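Local coordinates for protein HIAXHD3 (Humicola insolens, PDB 3ZXK) that probably removes arabinofuranosyl side chains from arabinoxylan, as a family 43 glycoside hydrolase with exo-arabinofuranosidase activity, at residues N452-D464 / T476-Y489. Sequence-based numbering, arbitrary orientation.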
loop_
_atom_site.group_PDB
_atom_site.type_symbol
_atom_site.label_atom_id
_atom_site.label_comp_id
_atom_site.label_asym_id
_atom_site.label_seq_id
_atom_site.Cartn_x
_atom_site.Cartn_y
_atom_site.Cartn_z
ATOM N N ASN A 452 2.476 35.989 -11.307
ATOM C CA ASN A 452 2.419 35.998 -9.836
ATOM C C ASN A 452 1.592 34.848 -9.264
ATOM O O ASN A 452 2.001 34.190 -8.304
ATOM C CB ASN A 452 1.918 37.351 -9.323
ATOM C CG ASN A 452 2.973 38.425 -9.419
ATOM O OD1 ASN A 452 4.139 38.185 -9.102
ATOM N ND2 ASN A 452 2.578 39.617 -9.864
ATOM N N ALA A 453 0.445 34.589 -9.881
ATOM C CA ALA A 453 -0.395 33.460 -9.520
ATOM C C ALA A 453 0.328 32.146 -9.814
ATOM O O ALA A 453 0.237 31.186 -9.027
ATOM C CB ALA A 453 -1.707 33.513 -10.294
ATOM N N GLN A 454 1.035 32.095 -10.948
ATOM C CA GLN A 454 1.750 30.869 -11.329
ATOM C C GLN A 454 2.810 30.490 -10.327
ATOM O O GLN A 454 3.091 29.312 -10.137
ATOM C CB GLN A 454 2.383 30.995 -12.714
ATOM C CG GLN A 454 1.356 31.047 -13.835
ATOM C CD GLN A 454 2.009 31.359 -15.150
ATOM O OE1 GLN A 454 3.125 30.923 -15.403
ATOM N NE2 GLN A 454 1.339 32.146 -15.983
ATOM N N GLN A 455 3.399 31.494 -9.682
ATOM C CA GLN A 455 4.489 31.234 -8.735
ATOM C C GLN A 455 3.973 30.573 -7.456
ATOM O O GLN A 455 4.740 29.936 -6.751
ATOM C CB GLN A 455 5.279 32.527 -8.454
ATOM C CG GLN A 455 6.593 32.380 -7.672
ATOM C CD GLN A 455 6.384 32.201 -6.175
ATOM O OE1 GLN A 455 5.470 32.784 -5.583
ATOM N NE2 GLN A 455 7.227 31.376 -5.553
ATOM N N ASP A 456 2.664 30.665 -7.185
ATOM C CA ASP A 456 2.121 30.096 -5.959
ATOM C C ASP A 456 0.666 29.722 -6.137
ATOM O O ASP A 456 -0.235 30.485 -5.797
ATOM C CB ASP A 456 2.287 31.058 -4.780
ATOM C CG ASP A 456 2.157 30.366 -3.434
ATOM O OD1 ASP A 456 2.812 29.321 -3.242
ATOM O OD2 ASP A 456 1.437 30.895 -2.559
ATOM N N ILE A 457 0.442 28.542 -6.693
ATOM C CA ILE A 457 -0.909 28.035 -6.890
ATOM C C ILE A 457 -1.165 26.836 -5.993
ATOM O O ILE A 457 -0.326 25.940 -5.885
ATOM C CB ILE A 457 -1.182 27.687 -8.374
ATOM C CG1 ILE A 457 -2.614 27.179 -8.558
ATOM C CG2 ILE A 457 -0.195 26.639 -8.888
ATOM C CD1 ILE A 457 -3.125 27.360 -9.971
ATOM N N TRP A 458 -2.321 26.832 -5.341
ATOM C CA TRP A 458 -2.665 25.787 -4.405
ATOM C C TRP A 458 -3.819 25.033 -4.967
ATOM O O TRP A 458 -4.828 25.626 -5.395
ATOM C CB TRP A 458 -3.060 26.373 -3.064
ATOM C CG TRP A 458 -1.987 27.214 -2.411
ATOM C CD1 TRP A 458 -1.347 28.357 -2.916
ATOM C CD2 TRP A 458 -1.462 27.058 -1.042
ATOM N NE1 TRP A 458 -0.453 28.859 -1.990
ATOM C CE2 TRP A 458 -0.476 28.125 -0.850
ATOM C CE3 TRP A 458 -1.681 26.147 -0.009
ATOM C CZ2 TRP A 458 0.233 28.270 0.340
ATOM C CZ3 TRP A 458 -0.957 26.299 1.179
ATOM C CH2 TRP A 458 -0.019 27.338 1.346
ATOM N N LEU A 459 -3.670 23.723 -4.992
ATOM C CA LEU A 459 -4.648 22.832 -5.577
ATOM C C LEU A 459 -5.136 21.853 -4.517
ATOM O O LEU A 459 -4.329 21.116 -3.920
ATOM C CB LEU A 459 -4.043 22.083 -6.770
ATOM C CG LEU A 459 -3.615 22.972 -7.945
ATOM C CD1 LEU A 459 -2.931 22.127 -9.023
ATOM C CD2 LEU A 459 -4.809 23.775 -8.511
ATOM N N ARG A 460 -6.448 21.795 -4.351
ATOM C CA ARG A 460 -7.064 21.058 -3.263
ATOM C C ARG A 460 -8.067 20.017 -3.717
ATOM O O ARG A 460 -8.943 20.307 -4.525
ATOM C CB ARG A 460 -7.739 22.068 -2.314
ATOM C CG ARG A 460 -8.583 21.488 -1.173
ATOM C CD ARG A 460 -9.017 22.561 -0.182
ATOM N NE ARG A 460 -10.355 22.236 0.305
ATOM C CZ ARG A 460 -11.208 23.124 0.807
ATOM N NH1 ARG A 460 -10.839 24.387 0.961
ATOM N NH2 ARG A 460 -12.415 22.731 1.193
ATOM N N ILE A 461 -7.944 18.817 -3.161
ATOM C CA ILE A 461 -8.843 17.697 -3.472
ATOM C C ILE A 461 -9.533 17.277 -2.172
ATOM O O ILE A 461 -8.864 16.834 -1.221
ATOM C CB ILE A 461 -8.077 16.480 -4.048
ATOM C CG1 ILE A 461 -7.320 16.807 -5.349
ATOM C CG2 ILE A 461 -9.017 15.304 -4.302
ATOM C CD1 ILE A 461 -6.420 15.683 -5.827
ATOM N N ASP A 462 -10.854 17.379 -2.114
ATOM C CA ASP A 462 -11.588 16.937 -0.893
ATOM C C ASP A 462 -12.231 15.601 -1.244
ATOM O O ASP A 462 -13.225 15.558 -1.974
ATOM C CB ASP A 462 -12.688 17.938 -0.472
ATOM C CG ASP A 462 -12.150 19.197 0.189
ATOM O OD1 ASP A 462 -10.923 19.431 0.119
ATOM O OD2 ASP A 462 -12.978 19.973 0.754
ATOM N N ALA A 463 -11.665 14.518 -0.717
ATOM C CA ALA A 463 -12.113 13.172 -1.045
ATOM C C ALA A 463 -12.914 12.508 0.053
ATOM O O ALA A 463 -12.542 12.513 1.208
ATOM C CB ALA A 463 -10.915 12.293 -1.351
ATOM N N ASP A 464 -14.002 11.876 -0.328
ATOM C CA ASP A 464 -14.765 11.080 0.620
ATOM C C ASP A 464 -14.537 9.616 0.281
ATOM O O ASP A 464 -14.915 9.160 -0.823
ATOM C CB ASP A 464 -16.258 11.435 0.505
ATOM C CG ASP A 464 -17.130 10.670 1.508
ATOM O OD1 ASP A 464 -16.562 9.954 2.343
ATOM O OD2 ASP A 464 -18.371 10.776 1.462
ATOM N N THR A 476 -18.315 10.908 -3.548
ATOM C CA THR A 476 -17.843 11.952 -4.444
ATOM C C THR A 476 -16.676 12.742 -3.850
ATOM O O THR A 476 -16.481 12.825 -2.615
ATOM C CB THR A 476 -18.965 12.940 -4.821
ATOM O OG1 THR A 476 -19.435 13.574 -3.630
ATOM C CG2 THR A 476 -20.127 12.234 -5.524
ATOM N N THR A 477 -15.899 13.306 -4.769
ATOM C CA THR A 477 -14.779 14.188 -4.481
ATOM C C THR A 477 -15.007 15.524 -5.166
ATOM O O THR A 477 -15.530 15.588 -6.294
ATOM C CB THR A 477 -13.465 13.569 -5.005
ATOM O OG1 THR A 477 -13.123 12.447 -4.185
ATOM C CG2 THR A 477 -12.303 14.585 -4.974
ATOM N N THR A 478 -14.617 16.591 -4.471
ATOM C CA THR A 478 -14.667 17.954 -5.036
ATOM C C THR A 478 -13.269 18.581 -5.120
ATOM O O THR A 478 -12.356 18.171 -4.405
ATOM C CB THR A 478 -15.636 18.863 -4.267
ATOM O OG1 THR A 478 -15.347 18.835 -2.866
ATOM C CG2 THR A 478 -17.097 18.385 -4.512
ATOM N N PHE A 479 -13.108 19.540 -6.032
ATOM C CA PHE A 479 -11.818 20.134 -6.340
ATOM C C PHE A 479 -11.864 21.658 -6.169
ATOM O O PHE A 479 -12.879 22.296 -6.494
ATOM C CB PHE A 479 -11.416 19.792 -7.783
ATOM C CG PHE A 479 -11.203 18.308 -8.033
ATOM C CD1 PHE A 479 -12.261 17.464 -8.385
ATOM C CD2 PHE A 479 -9.931 17.756 -7.922
ATOM C CE1 PHE A 479 -12.063 16.100 -8.592
ATOM C CE2 PHE A 479 -9.722 16.400 -8.147
ATOM C CZ PHE A 479 -10.787 15.562 -8.463
ATOM N N TYR A 480 -10.767 22.229 -5.673
ATOM C CA TYR A 480 -10.679 23.664 -5.391
ATOM C C TYR A 480 -9.298 24.190 -5.756
ATOM O O TYR A 480 -8.337 23.424 -5.797
ATOM C CB TYR A 480 -10.892 23.925 -3.889
ATOM C CG TYR A 480 -12.138 23.291 -3.325
ATOM C CD1 TYR A 480 -12.162 21.918 -3.059
ATOM C CD2 TYR A 480 -13.298 24.047 -3.070
ATOM C CE1 TYR A 480 -13.273 21.310 -2.566
ATOM C CE2 TYR A 480 -14.442 23.436 -2.565
ATOM C CZ TYR A 480 -14.412 22.049 -2.339
ATOM O OH TYR A 480 -15.486 21.348 -1.860
ATOM N N TYR A 481 -9.226 25.489 -6.037
ATOM C CA TYR A 481 -7.937 26.135 -6.207
ATOM C C TYR A 481 -7.871 27.398 -5.382
ATOM O O TYR A 481 -8.906 27.962 -5.033
ATOM C CB TYR A 481 -7.664 26.454 -7.689
ATOM C CG TYR A 481 -8.596 27.522 -8.251
ATOM C CD1 TYR A 481 -8.274 28.893 -8.176
ATOM C CD2 TYR A 481 -9.803 27.171 -8.855
ATOM C CE1 TYR A 481 -9.142 29.862 -8.664
ATOM C CE2 TYR A 481 -10.647 28.142 -9.381
ATOM C CZ TYR A 481 -10.324 29.487 -9.266
ATOM O OH TYR A 481 -11.172 30.461 -9.790
ATOM N N SER A 482 -6.640 27.794 -5.066
ATOM C CA SER A 482 -6.333 29.093 -4.478
ATOM C C SER A 482 -5.203 29.762 -5.228
ATOM O O SER A 482 -4.154 29.167 -5.478
ATOM C CB SER A 482 -5.960 28.988 -2.998
ATOM O OG SER A 482 -5.579 30.263 -2.498
ATOM N N ILE A 483 -5.423 31.024 -5.557
ATOM C CA ILE A 483 -4.367 31.860 -6.105
ATOM C C ILE A 483 -4.128 33.066 -5.191
ATOM O O ILE A 483 -3.632 34.105 -5.624
ATOM C CB ILE A 483 -4.665 32.280 -7.561
ATOM C CG1 ILE A 483 -6.052 32.905 -7.681
ATOM C CG2 ILE A 483 -4.571 31.073 -8.485
ATOM C CD1 ILE A 483 -6.183 33.911 -8.809
ATOM N N ASP A 484 -4.468 32.912 -3.914
ATOM C CA ASP A 484 -4.125 33.935 -2.925
ATOM C C ASP A 484 -3.428 33.328 -1.702
ATOM O O ASP A 484 -3.746 33.653 -0.560
ATOM C CB ASP A 484 -5.345 34.787 -2.563
ATOM C CG ASP A 484 -6.378 34.036 -1.751
ATOM O OD1 ASP A 484 -6.335 32.790 -1.660
ATOM O OD2 ASP A 484 -7.248 34.710 -1.181
ATOM N N GLY A 485 -2.468 32.442 -1.958
ATOM C CA GLY A 485 -1.657 31.862 -0.890
ATOM C C GLY A 485 -2.395 30.934 0.054
ATOM O O GLY A 485 -1.989 30.769 1.201
ATOM N N GLY A 486 -3.485 30.333 -0.422
ATOM C CA GLY A 486 -4.258 29.375 0.367
ATOM C C GLY A 486 -5.240 30.012 1.329
ATOM O O GLY A 486 -5.813 29.336 2.180
ATOM N N ARG A 487 -5.441 31.315 1.194
ATOM C CA ARG A 487 -6.337 32.049 2.078
ATOM C C ARG A 487 -7.809 31.846 1.684
ATOM O O ARG A 487 -8.689 31.771 2.543
ATOM C CB ARG A 487 -5.967 33.544 2.106
ATOM C CG ARG A 487 -6.626 34.321 3.242
ATOM C CD ARG A 487 -6.508 33.593 4.581
ATOM N NE ARG A 487 -7.573 33.950 5.529
ATOM C CZ ARG A 487 -8.748 33.329 5.632
ATOM N NH1 ARG A 487 -9.046 32.307 4.841
ATOM N NH2 ARG A 487 -9.640 33.733 6.533
ATOM N N THR A 488 -8.056 31.754 0.383
ATOM C CA THR A 488 -9.392 31.538 -0.148
ATOM C C THR A 488 -9.283 30.426 -1.174
ATOM O O THR A 488 -8.355 30.427 -1.980
ATOM C CB THR A 488 -9.907 32.806 -0.857
ATOM O OG1 THR A 488 -10.037 33.858 0.103
ATOM C CG2 THR A 488 -11.268 32.577 -1.534
ATOM N N TYR A 489 -10.219 29.484 -1.120
ATOM C CA TYR A 489 -10.346 28.439 -2.121
ATOM C C TYR A 489 -11.640 28.620 -2.896
ATOM O O TYR A 489 -12.678 28.963 -2.330
ATOM C CB TYR A 489 -10.303 27.039 -1.487
ATOM C CG TYR A 489 -8.905 26.638 -1.119
ATOM C CD1 TYR A 489 -8.072 25.995 -2.047
ATOM C CD2 TYR A 489 -8.403 26.926 0.150
ATOM C CE1 TYR A 489 -6.771 25.641 -1.705
ATOM C CE2 TYR A 489 -7.112 26.578 0.506
ATOM C CZ TYR A 489 -6.300 25.949 -0.427
ATOM O OH TYR A 489 -5.010 25.613 -0.089
HETATM O O HOH W 1 -0.780 32.398 -4.010
HETATM O O HOH W 2 -15.996 14.875 -0.871
HETATM O O HOH W 3 -19.686 11.291 -0.937
#
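Arg460 and Tyr480 face each other across an antiparallel hairpin, strands 457-464 and 476-482, in a seven-stranded sheet of the concanavalin A-like C-terminal domain. Their backbones exchange two hydrogen bonds, Arg460 N to Tyr480 O and Tyr480 N to Arg460 O, both 2.9 Å; the pairs Trp458-Ser482 and Asp462-Thr478 repeat the pattern. Asp462 holds the guanidinium of Arg460 by a side-on salt bridge within the guanidinium plane, Arg460 NE donating to Asp462 OD1 and Arg460 NH2 to Asp462 OD2 (2.8 Å); Ser382 also bonds Asp462 OD1. The guanidinium so fixed lies flat on Tyr480, planes 22° apart, with Arg460 CZ 4.2 Å from the ring centroid, a cation-pi stack. With CG anti to the backbone N (chi1 174°), the Arg460 chain also passes over Tyr489, its CD 4.0 Å above the ring centre, while Ser482 CB meets the opposite face.

At the turn end, Trp458 NE1 donates to Asp456 OD2 at 2.8 Å in a nearly straight bond (169°); Asp456 OD1 is salt-bridged to Arg386 and Lys527. Gly485 and Gly486, in a type I' turn, cover one indole face; Gly486 CA sits 4.1 Å from the centroid of the five-membered ring. Were Trp458 replaced by an alanine, Asp456 OD2 would probably lose its indole donor and Gly486 CA its CH-pi contact.

On the other sheet face, toward strand 396-403, Ile461 CG1 meets Phe479 CE2 at 3.7 Å, and Ile461 CG2 presses tightly on Thr477 CG2, at 3.4 Å.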